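Local coordinates for protein arylmalonate decarboxylase (Bordetella bronchiseptica, PDB 3IXL) that catalyses the decarboxylation of 2-aryl-2-methylmalonates to 2-arylpropionates, releasing carbon dioxide, and is held here with 2-phenylacetic acid in its pocket, at residues E132-F137 / L185-G190; T124-D129 / E157-V162; L191-A196 / S211-F216. The protein carries 2 engineered substitutions. One frame throughout, in Å; residues are numbered along the deposited sequence.

Interaction 1: residues E132-F137 / L185-G190; sequences ERLAAF and LLSSGG. Engineered in segment 185-190: S188 (natural residue Cys). With PAC (2-phenylacetic acid), chain C.
L134, on helix 128-140, and L185, on strand 183-187, meet tip to tip, the L134 CD1 methyl lying 4.0 Å from L185 CD2. The second methyl of L134 is used differently: CD2 rests against S187, 3.9 Å from its CB and nearly as close to OG, so the leucine straddles two residues that face the helix from the strand. L134 CG stands anti to its backbone nitrogen (chi1 174°), which carries both methyls out from the helix. The contact is small, 99 Å² in all, and the nearest CA atoms, those of L134 and S187, are 9.0 Å apart. The joint is a helix packed on one face of a parallel sheet, in an enzyme of the Asp/Glu racemase clan. S187 OG, which L134 CD2 touches, is hydrogen-bonded to Y126 OH. Beyond the strand end the chain turns to the ligand: G189 N donates to PAC O1 over 2.8 Å, almost perfectly straight at 179°. The engineered S188 (cysteine in the natural sequence) forms an ST turn, its OG accepting from G190 N at 3.2 Å. G190 CA meets the phenyl ring at PAC C3', 3.5 Å away.

Interaction 2: residues T124-D129 / E157-V162; sequences TAYIDD and EAMARV. With PAC (2-phenylacetic acid), chain C.
M159 lays the end of its side chain over the methyl of A125, with CE 3.7 Å from A125 CB and both CG and SD only slightly farther. Three successive atoms therefore share one methyl, which is what an extended chain running alongside would give: beyond CG the methionine is stretched out, with chi2 at 170° and chi3 at -164°. Its CE also approaches CD2 of Y126, obliquely to the ring and at a looser 4.3 Å. CB of Y126 points away from 157-162, but the ring comes nearer, and its hydroxyl donates to PAC O2 over 2.7 Å. That carboxylate oxygen lies near the ring plane, at its edge, with Y126 CE2 3.3 Å from PAC O2. The hydroxyl has a second partner on strand 183-187. At the base of the side chain, Y126 N donates to T124 OG1 at 3.1 Å, an ST turn that anchors the backbone just after strand 119-124. M159 SD comes within 4.2 Å of PAC C2', a marginal approach to the aromatic ring. Y126 belongs to the 2-phenylacetic acid pocket of this decarboxylase, where it donates to the carboxylate, and M159 packs beside it.

Interaction 3: residues L191-A196 / S211-F216; sequences LLTLDA and SSPAGF
P213, in the first turn of helix 211-222, presents its ring to two consecutive residues of the loop, T193 and L194. The ring CG is the shared point of contact: it lies 3.5 Å from T193 OG1 and 3.6 Å from L194 CD2. CD is also close to the hydroxyl, at 3.6 Å from T193 OG1, whereas CB turns to the leucine, with L194 CD2 4.1 Å away. One edge of the pyrrolidine is thus divided between a polar and an apolar neighbour.

The two loop side chains reach it by different routes. T193 has its CB directed at the helix and crosses the proline at a slant. Its OG1 sits between the backbone nitrogen and the carbonyl carbon (chi1 66°), a placement that turns the oxygen, rather than CG2, to the ring. That oxygen is hydrogen-bonded to S210 OG, so T193 is tied to the end of strand 208-210, just before the helix, as well as packed on P213. L194 does not aim at P213 from its CB; with CG anti to the carbonyl carbon (chi1 -74°) and chi2 at 177°, its CD2 is brought round to slide past the ring in the opposite direction.

The contact lies in the half of the enzyme built on the parallel sheet of strands 144-145, 119-124, 183-187 and 208-210. It joins the loop leaving strand 183-187 to the helix that follows the next strand along, 208-210. L194 also packs on helix 23-27, through D23, R26 and L27, and P213 touches D23 as well. Toward the strand end, L191 contributes mainly backbone, its carbonyl O being 4.5 Å from S212 CB.

Following the chain from the N terminus, strand 119-124 leads into 124-129 and helix 128-140. Interaction 2 closes a loop from 124-129 to the short helix 156-160, and interaction 1 a longer one from 132-137 to the end of strand 183-187. Their segments alternate, so these two loops cross. Interaction 3 opens only after interaction 1 has closed, joining 191-196 to 211-216 across helix 196-204 and strand 208-210. Contacts also bind them together: S187 O and A125 N form a probable hydrogen bond at 3.2 Å, S188 N is hydrogen-bonded to S211 OG at 2.8 Å, and L191 packs on A125 and M159. Interactions 1 and 2 both include residues that touch the bound PAC.

Interaction 1: residues E132-F137 / L185-G190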
loop_
_atom_site.group_PDB
_atom_site.type_symbol
_atom_site.label_atom_id
_atom_site.label_comp_id
_atom_site.label_asym_id
_atom_site.label_seq_id
_atom_site.Cartn_x
_atom_site.Cartn_y
_atom_site.Cartn_z
ATOM N N GLU A 132 12.310 8.833 -5.182
ATOM C CA GLU A 132 13.453 9.117 -4.321
ATOM C C GLU A 132 13.047 9.046 -2.857
ATOM O O GLU A 132 13.773 8.496 -2.034
ATOM C CB GLU A 132 14.041 10.495 -4.632
ATOM C CG GLU A 132 14.774 10.567 -5.960
ATOM C CD GLU A 132 15.362 11.943 -6.249
ATOM O OE1 GLU A 132 15.969 12.105 -7.331
ATOM O OE2 GLU A 132 15.232 12.859 -5.408
ATOM N N ARG A 133 11.871 9.592 -2.541
ATOM C CA ARG A 133 11.363 9.559 -1.172
ATOM C C ARG A 133 11.050 8.135 -0.722
ATOM O O ARG A 133 11.302 7.769 0.429
ATOM C CB ARG A 133 10.133 10.459 -1.038
ATOM C CG ARG A 133 10.459 11.952 -1.187
ATOM C CD ARG A 133 9.201 12.767 -1.416
ATOM N NE ARG A 133 9.456 14.155 -1.810
ATOM C CZ ARG A 133 9.179 15.222 -1.068
ATOM N NH1 ARG A 133 8.645 15.099 0.141
ATOM N NH2 ARG A 133 9.442 16.427 -1.558
ATOM N N LEU A 134 10.526 7.317 -1.633
ATOM C CA LEU A 134 10.294 5.912 -1.343
ATOM C C LEU A 134 11.612 5.214 -1.023
ATOM O O LEU A 134 11.719 4.533 -0.000
ATOM C CB LEU A 134 9.591 5.227 -2.521
ATOM C CG LEU A 134 9.404 3.707 -2.423
ATOM C CD1 LEU A 134 8.623 3.309 -1.187
ATOM C CD2 LEU A 134 8.736 3.148 -3.676
ATOM N N ALA A 135 12.620 5.393 -1.877
ATOM C CA ALA A 135 13.932 4.783 -1.623
ATOM C C ALA A 135 14.535 5.216 -0.290
ATOM O O ALA A 135 15.088 4.383 0.442
ATOM C CB ALA A 135 14.896 5.068 -2.773
ATOM N N ALA A 136 14.409 6.501 0.038
ATOM C CA ALA A 136 14.932 7.018 1.308
ATOM C C ALA A 136 14.207 6.412 2.509
ATOM O O ALA A 136 14.839 6.051 3.517
ATOM C CB ALA A 136 14.856 8.535 1.341
ATOM N N PHE A 137 12.881 6.304 2.403
ATOM C CA PHE A 137 12.058 5.680 3.435
ATOM C C PHE A 137 12.485 4.234 3.670
ATOM O O PHE A 137 12.706 3.816 4.815
ATOM C CB PHE A 137 10.571 5.752 3.030
ATOM C CG PHE A 137 9.653 4.971 3.929
ATOM C CD1 PHE A 137 9.208 5.501 5.144
ATOM C CD2 PHE A 137 9.204 3.718 3.550
ATOM C CE1 PHE A 137 8.349 4.769 5.971
ATOM C CE2 PHE A 137 8.345 2.983 4.375
ATOM C CZ PHE A 137 7.923 3.514 5.580
ATOM N N LEU A 185 8.928 -4.536 -4.806
ATOM C CA LEU A 185 7.845 -3.702 -4.302
ATOM C C LEU A 185 7.162 -3.036 -5.489
ATOM O O LEU A 185 7.787 -2.282 -6.229
ATOM C CB LEU A 185 8.360 -2.644 -3.320
ATOM C CG LEU A 185 7.330 -1.609 -2.853
ATOM C CD1 LEU A 185 6.190 -2.275 -2.089
ATOM C CD2 LEU A 185 8.015 -0.554 -1.983
ATOM N N LEU A 186 5.884 -3.347 -5.673
ATOM C CA LEU A 186 5.048 -2.714 -6.677
ATOM C C LEU A 186 4.237 -1.643 -5.949
ATOM O O LEU A 186 3.279 -1.937 -5.221
ATOM C CB LEU A 186 4.165 -3.762 -7.359
ATOM C CG LEU A 186 3.148 -3.341 -8.424
ATOM C CD1 LEU A 186 3.771 -2.488 -9.540
ATOM C CD2 LEU A 186 2.540 -4.613 -9.005
ATOM N N SER A 187 4.657 -0.392 -6.116
ATOM C CA SER A 187 4.164 0.680 -5.262
ATOM C C SER A 187 3.168 1.595 -5.953
ATOM O O SER A 187 3.411 2.106 -7.051
ATOM C CB SER A 187 5.319 1.490 -4.662
ATOM O OG SER A 187 4.857 2.280 -3.570
ATOM N N SER A 188 2.051 1.764 -5.246
ATOM C CA SER A 188 0.921 2.675 -5.480
ATOM C C SER A 188 -0.357 1.904 -5.314
ATOM O O SER A 188 -0.628 0.952 -6.053
ATOM C CB SER A 188 0.899 3.385 -6.825
ATOM O OG SER A 188 -0.229 4.254 -6.836
ATOM N N GLY A 189 -1.150 2.356 -4.348
ATOM C CA GLY A 189 -2.447 1.779 -4.063
ATOM C C GLY A 189 -3.482 2.149 -5.097
ATOM O O GLY A 189 -4.641 1.756 -4.972
ATOM N N GLY A 190 -3.082 2.899 -6.117
ATOM C CA GLY A 190 -4.003 3.279 -7.192
ATOM C C GLY A 190 -3.989 2.294 -8.337
ATOM O O GLY A 190 -4.843 2.351 -9.216
HETATM C C1 PAC C . 0.034 5.645 -3.253
HETATM C C2 PAC C . -0.923 6.545 -4.012
HETATM C "C1'" PAC C . -2.374 6.153 -4.204
HETATM C "C2'" PAC C . -2.996 6.662 -5.348
HETATM C "C3'" PAC C . -4.332 6.377 -5.622
HETATM C "C4'" PAC C . -5.059 5.581 -4.742
HETATM C "C5'" PAC C . -4.445 5.064 -3.595
HETATM C "C6'" PAC C . -3.105 5.352 -3.314
HETATM O O1 PAC C . -0.304 4.520 -2.788
HETATM O O2 PAC C . 1.204 6.103 -3.120
#

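Interaction 2: residues T124-D129 / E157-V162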
loop_
_atom_site.group_PDB
_atom_site.type_symbol
_atom_site.label_atom_id
_atom_site.label_comp_id
_atom_site.label_asym_id
_atom_site.label_seq_id
_atom_site.Cartn_x
_atom_site.Cartn_y
_atom_site.Cartn_z
ATOM N N THR A 124 7.166 1.165 -9.711
ATOM C CA THR A 124 6.214 2.128 -9.138
ATOM C C THR A 124 5.427 2.877 -10.196
ATOM O O THR A 124 5.798 2.886 -11.378
ATOM C CB THR A 124 6.891 3.193 -8.261
ATOM O OG1 THR A 124 7.322 4.276 -9.101
ATOM C CG2 THR A 124 8.063 2.620 -7.455
ATOM N N ALA A 125 4.355 3.534 -9.749
ATOM C CA ALA A 125 3.523 4.338 -10.618
ATOM C C ALA A 125 4.037 5.775 -10.711
ATOM O O ALA A 125 3.525 6.540 -11.516
ATOM C CB ALA A 125 2.089 4.334 -10.109
ATOM N N TYR A 126 5.026 6.124 -9.888
ATOM C CA TYR A 126 5.284 7.537 -9.546
ATOM C C TYR A 126 6.277 8.288 -10.407
ATOM O O TYR A 126 7.048 7.695 -11.165
ATOM C CB TYR A 126 5.813 7.649 -8.117
ATOM C CG TYR A 126 5.121 6.843 -7.050
ATOM C CD1 TYR A 126 5.847 5.953 -6.259
ATOM C CD2 TYR A 126 3.768 7.018 -6.783
ATOM C CE1 TYR A 126 5.233 5.234 -5.243
ATOM C CE2 TYR A 126 3.135 6.296 -5.766
ATOM C CZ TYR A 126 3.889 5.410 -5.004
ATOM O OH TYR A 126 3.296 4.690 -3.981
ATOM N N ILE A 127 6.259 9.613 -10.238
ATOM C CA ILE A 127 7.352 10.482 -10.713
ATOM C C ILE A 127 8.538 10.415 -9.739
ATOM O O ILE A 127 8.392 9.976 -8.595
ATOM C CB ILE A 127 6.902 11.953 -10.962
ATOM C CG1 ILE A 127 6.374 12.610 -9.679
ATOM C CG2 ILE A 127 5.849 11.997 -12.078
ATOM C CD1 ILE A 127 6.131 14.135 -9.812
ATOM N N ASP A 128 9.703 10.868 -10.188
ATOM C CA ASP A 128 10.944 10.574 -9.478
ATOM C C ASP A 128 11.149 11.224 -8.118
ATOM O O ASP A 128 11.838 10.647 -7.276
ATOM C CB ASP A 128 12.162 10.787 -10.384
ATOM C CG ASP A 128 12.375 9.634 -11.344
ATOM O OD1 ASP A 128 11.789 8.536 -11.137
ATOM O OD2 ASP A 128 13.138 9.815 -12.318
ATOM N N ASP A 129 10.547 12.385 -7.871
ATOM C CA ASP A 129 10.643 12.956 -6.521
ATOM C C ASP A 129 10.029 11.976 -5.530
ATOM O O ASP A 129 10.579 11.748 -4.453
ATOM C CB ASP A 129 9.954 14.322 -6.420
ATOM C CG ASP A 129 10.110 14.971 -5.037
ATOM O OD1 ASP A 129 11.104 14.699 -4.332
ATOM O OD2 ASP A 129 9.227 15.771 -4.678
ATOM N N GLU A 157 -6.960 8.708 -11.129
ATOM C CA GLU A 157 -7.699 7.920 -12.127
ATOM C C GLU A 157 -6.799 7.250 -13.164
ATOM O O GLU A 157 -7.060 6.115 -13.589
ATOM C CB GLU A 157 -8.760 8.777 -12.833
ATOM C CG GLU A 157 -10.183 8.572 -12.336
ATOM C CD GLU A 157 -10.293 8.576 -10.825
ATOM O OE1 GLU A 157 -9.961 9.607 -10.197
ATOM O OE2 GLU A 157 -10.717 7.541 -10.270
ATOM N N ALA A 158 -5.740 7.947 -13.569
ATOM C CA ALA A 158 -4.805 7.417 -14.550
ATOM C C ALA A 158 -4.159 6.122 -14.056
ATOM O O ALA A 158 -3.906 5.208 -14.844
ATOM C CB ALA A 158 -3.739 8.452 -14.897
ATOM N N MET A 159 -3.900 6.036 -12.755
ATOM C CA MET A 159 -3.273 4.831 -12.215
ATOM C C MET A 159 -4.184 3.602 -12.318
ATOM O O MET A 159 -3.710 2.500 -12.607
ATOM C CB MET A 159 -2.779 5.054 -10.785
ATOM C CG MET A 159 -1.418 5.760 -10.709
ATOM S SD MET A 159 -1.078 6.225 -9.030
ATOM C CE MET A 159 0.233 7.403 -9.280
ATOM N N ALA A 160 -5.485 3.798 -12.118
ATOM C CA ALA A 160 -6.450 2.701 -12.228
ATOM C C ALA A 160 -6.585 2.164 -13.657
ATOM O O ALA A 160 -7.097 1.061 -13.863
ATOM C CB ALA A 160 -7.814 3.128 -11.688
ATOM N N ARG A 161 -6.125 2.940 -14.636
ATOM C CA ARG A 161 -6.241 2.552 -16.046
ATOM C C ARG A 161 -5.091 1.677 -16.543
ATOM O O ARG A 161 -5.173 1.125 -17.640
ATOM C CB ARG A 161 -6.386 3.785 -16.942
ATOM C CG ARG A 161 -7.686 4.539 -16.725
ATOM C CD ARG A 161 -8.002 5.486 -17.879
ATOM N NE ARG A 161 -7.088 6.627 -17.959
ATOM C CZ ARG A 161 -7.254 7.783 -17.311
ATOM N NH1 ARG A 161 -8.296 7.962 -16.504
ATOM N NH2 ARG A 161 -6.368 8.760 -17.461
ATOM N N VAL A 162 -4.021 1.553 -15.757
ATOM C CA VAL A 162 -2.865 0.765 -16.173
ATOM C C VAL A 162 -3.249 -0.721 -16.145
ATOM O O VAL A 162 -3.746 -1.227 -15.133
ATOM C CB VAL A 162 -1.648 1.033 -15.260
ATOM C CG1 VAL A 162 -0.433 0.231 -15.704
ATOM C CG2 VAL A 162 -1.291 2.528 -15.258
HETATM C C1 PAC C . 0.034 5.645 -3.253
HETATM C C2 PAC C . -0.923 6.545 -4.012
HETATM C "C1'" PAC C . -2.374 6.153 -4.204
HETATM C "C2'" PAC C . -2.996 6.662 -5.348
HETATM C "C3'" PAC C . -4.332 6.377 -5.622
HETATM C "C4'" PAC C . -5.059 5.581 -4.742
HETATM C "C5'" PAC C . -4.445 5.064 -3.595
HETATM C "C6'" PAC C . -3.105 5.352 -3.314
HETATM O O1 PAC C . -0.304 4.520 -2.788
HETATM O O2 PAC C . 1.204 6.103 -3.120
#

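Interaction 3: residues L191-A196 / S211-F216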
loop_
_atom_site.group_PDB
_atom_site.type_symbol
_atom_site.label_atom_id
_atom_site.label_comp_id
_atom_site.label_asym_id
_atom_site.label_seq_id
_atom_site.Cartn_x
_atom_site.Cartn_y
_atom_site.Cartn_z
ATOM N N LEU A 191 -3.023 1.386 -8.308
ATOM C CA LEU A 191 -2.866 0.376 -9.343
ATOM C C LEU A 191 -3.717 -0.843 -9.045
ATOM O O LEU A 191 -3.903 -1.217 -7.882
ATOM C CB LEU A 191 -1.396 -0.041 -9.434
ATOM C CG LEU A 191 -0.396 1.054 -9.816
ATOM C CD1 LEU A 191 1.025 0.544 -9.649
ATOM C CD2 LEU A 191 -0.639 1.538 -11.239
ATOM N N LEU A 192 -4.226 -1.462 -10.106
ATOM C CA LEU A 192 -4.984 -2.704 -9.995
ATOM C C LEU A 192 -4.049 -3.847 -10.349
ATOM O O LEU A 192 -3.822 -4.159 -11.517
ATOM C CB LEU A 192 -6.236 -2.664 -10.885
ATOM C CG LEU A 192 -7.264 -1.619 -10.440
ATOM C CD1 LEU A 192 -8.277 -1.314 -11.540
ATOM C CD2 LEU A 192 -7.972 -2.048 -9.154
ATOM N N THR A 193 -3.502 -4.461 -9.308
ATOM C CA THR A 193 -2.345 -5.339 -9.429
ATOM C C THR A 193 -2.617 -6.816 -9.166
ATOM O O THR A 193 -1.696 -7.625 -9.266
ATOM C CB THR A 193 -1.242 -4.925 -8.430
ATOM O OG1 THR A 193 -1.702 -5.131 -7.085
ATOM C CG2 THR A 193 -0.857 -3.457 -8.621
ATOM N N LEU A 194 -3.852 -7.170 -8.807
ATOM C CA LEU A 194 -4.101 -8.534 -8.327
ATOM C C LEU A 194 -3.784 -9.641 -9.332
ATOM O O LEU A 194 -3.347 -10.721 -8.935
ATOM C CB LEU A 194 -5.528 -8.686 -7.777
ATOM C CG LEU A 194 -5.807 -8.041 -6.412
ATOM C CD1 LEU A 194 -7.263 -8.225 -6.051
ATOM C CD2 LEU A 194 -4.927 -8.615 -5.327
ATOM N N ASP A 195 -4.008 -9.391 -10.618
ATOM C CA ASP A 195 -3.697 -10.404 -11.633
ATOM C C ASP A 195 -2.218 -10.384 -12.018
ATOM O O ASP A 195 -1.682 -11.387 -12.496
ATOM C CB ASP A 195 -4.578 -10.223 -12.868
ATOM C CG ASP A 195 -6.032 -10.587 -12.616
ATOM O OD1 ASP A 195 -6.311 -11.399 -11.712
ATOM O OD2 ASP A 195 -6.899 -10.063 -13.339
ATOM N N ALA A 196 -1.552 -9.257 -11.775
ATOM C CA ALA A 196 -0.123 -9.136 -12.086
ATOM C C ALA A 196 0.758 -9.911 -11.121
ATOM O O ALA A 196 1.737 -10.549 -11.535
ATOM C CB ALA A 196 0.299 -7.668 -12.126
ATOM N N SER A 211 1.262 -2.428 -3.073
ATOM C CA SER A 211 0.651 -1.474 -2.124
ATOM C C SER A 211 -0.784 -1.801 -1.679
ATOM O O SER A 211 -1.045 -1.936 -0.482
ATOM C CB SER A 211 0.663 -0.057 -2.710
ATOM O OG SER A 211 1.956 0.488 -2.725
ATOM N N SER A 212 -1.716 -1.871 -2.622
ATOM C CA SER A 212 -3.121 -2.042 -2.243
ATOM C C SER A 212 -3.359 -3.390 -1.545
ATOM O O SER A 212 -3.875 -3.435 -0.431
ATOM C CB SER A 212 -4.045 -1.829 -3.438
ATOM O OG SER A 212 -5.394 -1.842 -3.026
ATOM N N PRO A 213 -2.967 -4.507 -2.185
ATOM C CA PRO A 213 -3.147 -5.795 -1.519
ATOM C C PRO A 213 -2.436 -5.867 -0.159
ATOM O O PRO A 213 -3.015 -6.373 0.804
ATOM C CB PRO A 213 -2.568 -6.792 -2.531
ATOM C CG PRO A 213 -2.745 -6.088 -3.853
ATOM C CD PRO A 213 -2.415 -4.669 -3.546
ATOM N N ALA A 214 -1.215 -5.343 -0.056
ATOM C CA ALA A 214 -0.522 -5.340 1.241
ATOM C C ALA A 214 -1.297 -4.520 2.270
ATOM O O ALA A 214 -1.368 -4.907 3.432
ATOM C CB ALA A 214 0.901 -4.811 1.103
ATOM N N GLY A 215 -1.889 -3.403 1.838
ATOM C CA GLY A 215 -2.711 -2.591 2.743
ATOM C C GLY A 215 -3.854 -3.399 3.336
ATOM O O GLY A 215 -4.126 -3.322 4.539
ATOM N N PHE A 216 -4.527 -4.182 2.495
ATOM C CA PHE A 216 -5.592 -5.058 2.980
ATOM C C PHE A 216 -5.074 -6.124 3.926
ATOM O O PHE A 216 -5.634 -6.331 4.990
ATOM C CB PHE A 216 -6.349 -5.702 1.811
ATOM C CG PHE A 216 -7.355 -4.788 1.186
ATOM C CD1 PHE A 216 -7.013 -3.984 0.110
ATOM C CD2 PHE A 216 -8.640 -4.696 1.717
ATOM C CE1 PHE A 216 -7.938 -3.105 -0.446
ATOM C CE2 PHE A 216 -9.580 -3.824 1.172
ATOM C CZ PHE A 216 -9.232 -3.025 0.097
#